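Local coordinates for alanine racemase (Enterococcus faecalis, PDB 3E6E), which belongs to the alanine racemase family of enzymes, whose chain couples an N-terminal TIM-barrel domain to a C-terminal domain built largely of beta strands, at residues A[129-134]-A[140-145]. The protein carries 1 engineered substitution. Sequence-based numbering, arbitrary orientation.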
loop_
_atom_site.group_PDB
_atom_site.type_symbol
_atom_site.label_atom_id
_atom_site.label_comp_id
_atom_site.label_asym_id
_atom_site.label_seq_id
_atom_site.Cartn_x
_atom_site.Cartn_y
_atom_site.Cartn_z
ATOM N N VAL A 129 18.341 3.773 -26.462
ATOM C CA VAL A 129 17.069 3.049 -26.523
ATOM C C VAL A 129 17.196 1.535 -26.526
ATOM O O VAL A 129 18.177 0.987 -26.993
ATOM C CB VAL A 129 16.232 3.422 -27.787
ATOM C CG1 VAL A 129 16.287 4.921 -28.041
ATOM C CG2 VAL A 129 16.717 2.640 -28.984
ATOM N N HIS A 130 16.177 0.872 -25.996
ATOM C CA HIS A 130 16.110 -0.582 -25.955
ATOM C C HIS A 130 14.790 -0.919 -26.645
ATOM O O HIS A 130 13.732 -0.390 -26.271
ATOM C CB HIS A 130 16.100 -1.092 -24.509
ATOM C CG HIS A 130 17.442 -1.069 -23.844
ATOM N ND1 HIS A 130 18.123 -2.219 -23.505
ATOM C CD2 HIS A 130 18.223 -0.039 -23.438
ATOM C CE1 HIS A 130 19.263 -1.898 -22.919
ATOM N NE2 HIS A 130 19.348 -0.581 -22.865
ATOM N N LEU A 131 14.848 -1.774 -27.661
ATOM C CA LEU A 131 13.651 -2.148 -28.406
ATOM C C LEU A 131 12.998 -3.394 -27.844
ATOM O O LEU A 131 13.513 -4.494 -28.004
ATOM C CB LEU A 131 14.004 -2.353 -29.885
ATOM C CG LEU A 131 14.017 -1.128 -30.810
ATOM C CD1 LEU A 131 14.654 0.047 -30.120
ATOM C CD2 LEU A 131 14.775 -1.473 -32.094
ATOM N N LYS A 132 11.856 -3.236 -27.188
ATOM C CA LYS A 132 11.195 -4.409 -26.626
ATOM C C LYS A 132 10.272 -5.080 -27.635
ATOM O O LYS A 132 9.374 -4.452 -28.199
ATOM C CB LYS A 132 10.387 -4.067 -25.359
ATOM C CG LYS A 132 9.893 -5.338 -24.621
ATOM C CD LYS A 132 8.879 -5.078 -23.497
ATOM C CE LYS A 132 8.392 -6.400 -22.865
ATOM N NZ LYS A 132 7.353 -6.221 -21.799
ATOM N N VAL A 133 10.509 -6.366 -27.853
ATOM C CA VAL A 133 9.688 -7.153 -28.752
ATOM C C VAL A 133 8.779 -8.076 -27.918
ATOM O O VAL A 133 9.242 -8.771 -27.017
ATOM C CB VAL A 133 10.576 -7.971 -29.736
ATOM C CG1 VAL A 133 11.849 -8.397 -29.057
ATOM C CG2 VAL A 133 9.831 -9.184 -30.239
ATOM N N ASP A 134 7.480 -8.042 -28.200
ATOM C CA ASP A 134 6.533 -8.876 -27.486
ATOM C C ASP A 134 6.612 -10.220 -28.137
ATOM O O ASP A 134 6.515 -10.310 -29.354
ATOM C CB ASP A 134 5.107 -8.358 -27.623
ATOM C CG ASP A 134 4.086 -9.247 -26.903
ATOM O OD1 ASP A 134 4.424 -10.394 -26.525
ATOM O OD2 ASP A 134 2.940 -8.789 -26.734
ATOM N N ILE A 140 3.552 -5.128 -23.834
ATOM C CA ILE A 140 4.126 -4.101 -24.718
ATOM C C ILE A 140 5.213 -4.691 -25.605
ATOM O O ILE A 140 5.813 -5.715 -25.266
ATOM C CB ILE A 140 4.801 -2.939 -23.957
ATOM C CG1 ILE A 140 5.889 -3.494 -23.032
ATOM C CG2 ILE A 140 3.768 -2.102 -23.240
ATOM C CD1 ILE A 140 6.822 -2.428 -22.488
ATOM N N GLY A 141 5.473 -4.027 -26.731
ATOM C CA GLY A 141 6.513 -4.484 -27.638
ATOM C C GLY A 141 6.079 -4.786 -29.057
ATOM O O GLY A 141 4.886 -4.900 -29.346
ATOM N N PHE A 142 7.066 -4.909 -29.945
ATOM C CA PHE A 142 6.820 -5.214 -31.350
ATOM C C PHE A 142 6.425 -6.671 -31.456
ATOM O O PHE A 142 7.097 -7.541 -30.887
ATOM C CB PHE A 142 8.080 -4.975 -32.193
ATOM C CG PHE A 142 8.554 -3.548 -32.195
ATOM C CD1 PHE A 142 9.684 -3.174 -31.473
ATOM C CD2 PHE A 142 7.846 -2.568 -32.888
ATOM C CE1 PHE A 142 10.098 -1.844 -31.437
ATOM C CE2 PHE A 142 8.252 -1.234 -32.859
ATOM C CZ PHE A 142 9.380 -0.871 -32.130
ATOM N N LEU A 143 5.348 -6.937 -32.192
ATOM C CA LEU A 143 4.859 -8.300 -32.365
ATOM C C LEU A 143 5.616 -9.180 -33.372
ATOM O O LEU A 143 5.788 -10.370 -33.136
ATOM C CB LEU A 143 3.371 -8.273 -32.721
ATOM C CG LEU A 143 2.409 -7.917 -31.578
ATOM C CD1 LEU A 143 2.760 -6.561 -30.996
ATOM C CD2 LEU A 143 0.989 -7.899 -32.095
ATOM N N THR A 144 6.087 -8.611 -34.480
ATOM C CA THR A 144 6.786 -9.411 -35.497
ATOM C C THR A 144 8.232 -9.026 -35.786
ATOM O O THR A 144 8.646 -7.896 -35.532
ATOM C CB THR A 144 6.063 -9.346 -36.846
ATOM O OG1 THR A 144 6.108 -8.000 -37.329
ATOM C CG2 THR A 144 4.612 -9.799 -36.715
ATOM N N PRO A 145 9.009 -9.970 -36.351
ATOM C CA PRO A 145 10.424 -9.800 -36.718
ATOM C C PRO A 145 10.648 -8.613 -37.658
ATOM O O PRO A 145 11.505 -7.759 -37.407
ATOM C CB PRO A 145 10.771 -11.121 -37.401
ATOM C CG PRO A 145 9.857 -12.099 -36.729
ATOM C CD PRO A 145 8.558 -11.341 -36.654
HETATM O O HOH W 1 7.284 -11.572 -31.426
#
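Ile-140 meets the aliphatic stem of Lys-132 at about a right angle, its CG1 lying 3.4 Å from Lys-132 CD. The lysine departs with CG anti to its backbone N (chi1 -170°) and runs extended to NZ, which carries CD, CE and NZ across Ile-140 CG1. The side chain of Lys-132 also touches Arg-139 and His-169, both in the ligand pocket, and comes within about 5 Å of the bound DCS.

Gly-141 follows, its CA 4.3 Å from Val-133 CA, the nearest pair of alpha carbons between the two segments. Its phi of 122° suits glycine, and the neighbouring Lys-132 O and Asp-134 N leave no room for a beta carbon.

Phe-142 then forms an isolated beta bridge by gripping the chain on both sides of Val-133. Its N donates to Lys-132 O (2.9 Å), in the carbonyl plane and on a lone pair. Its O accepts from Asp-134 N (2.8 Å), which sits well above the carbonyl plane, in a more bent bond (N-H...O 134°). The phenyl ring slants against Leu-131, CE1 to CG 4.0 Å, while Thr-148 and Ala-151 of helix 145-158 also pack on it.

Leu-143 adds a water bridge: one molecule donates to its O and to Asp-134 O (2.5 Å). Lys-257 of the second subunit packs on both residues. Thr-144, finally, N-caps helix 145-158 through a weak bond from Glu-147 N to its OG1.

The whole exemplifies a beta-alpha loop of a TIM barrel, folding back over the C-terminal end of its parallel strand, beside the ligand pocket, before entering the next helix.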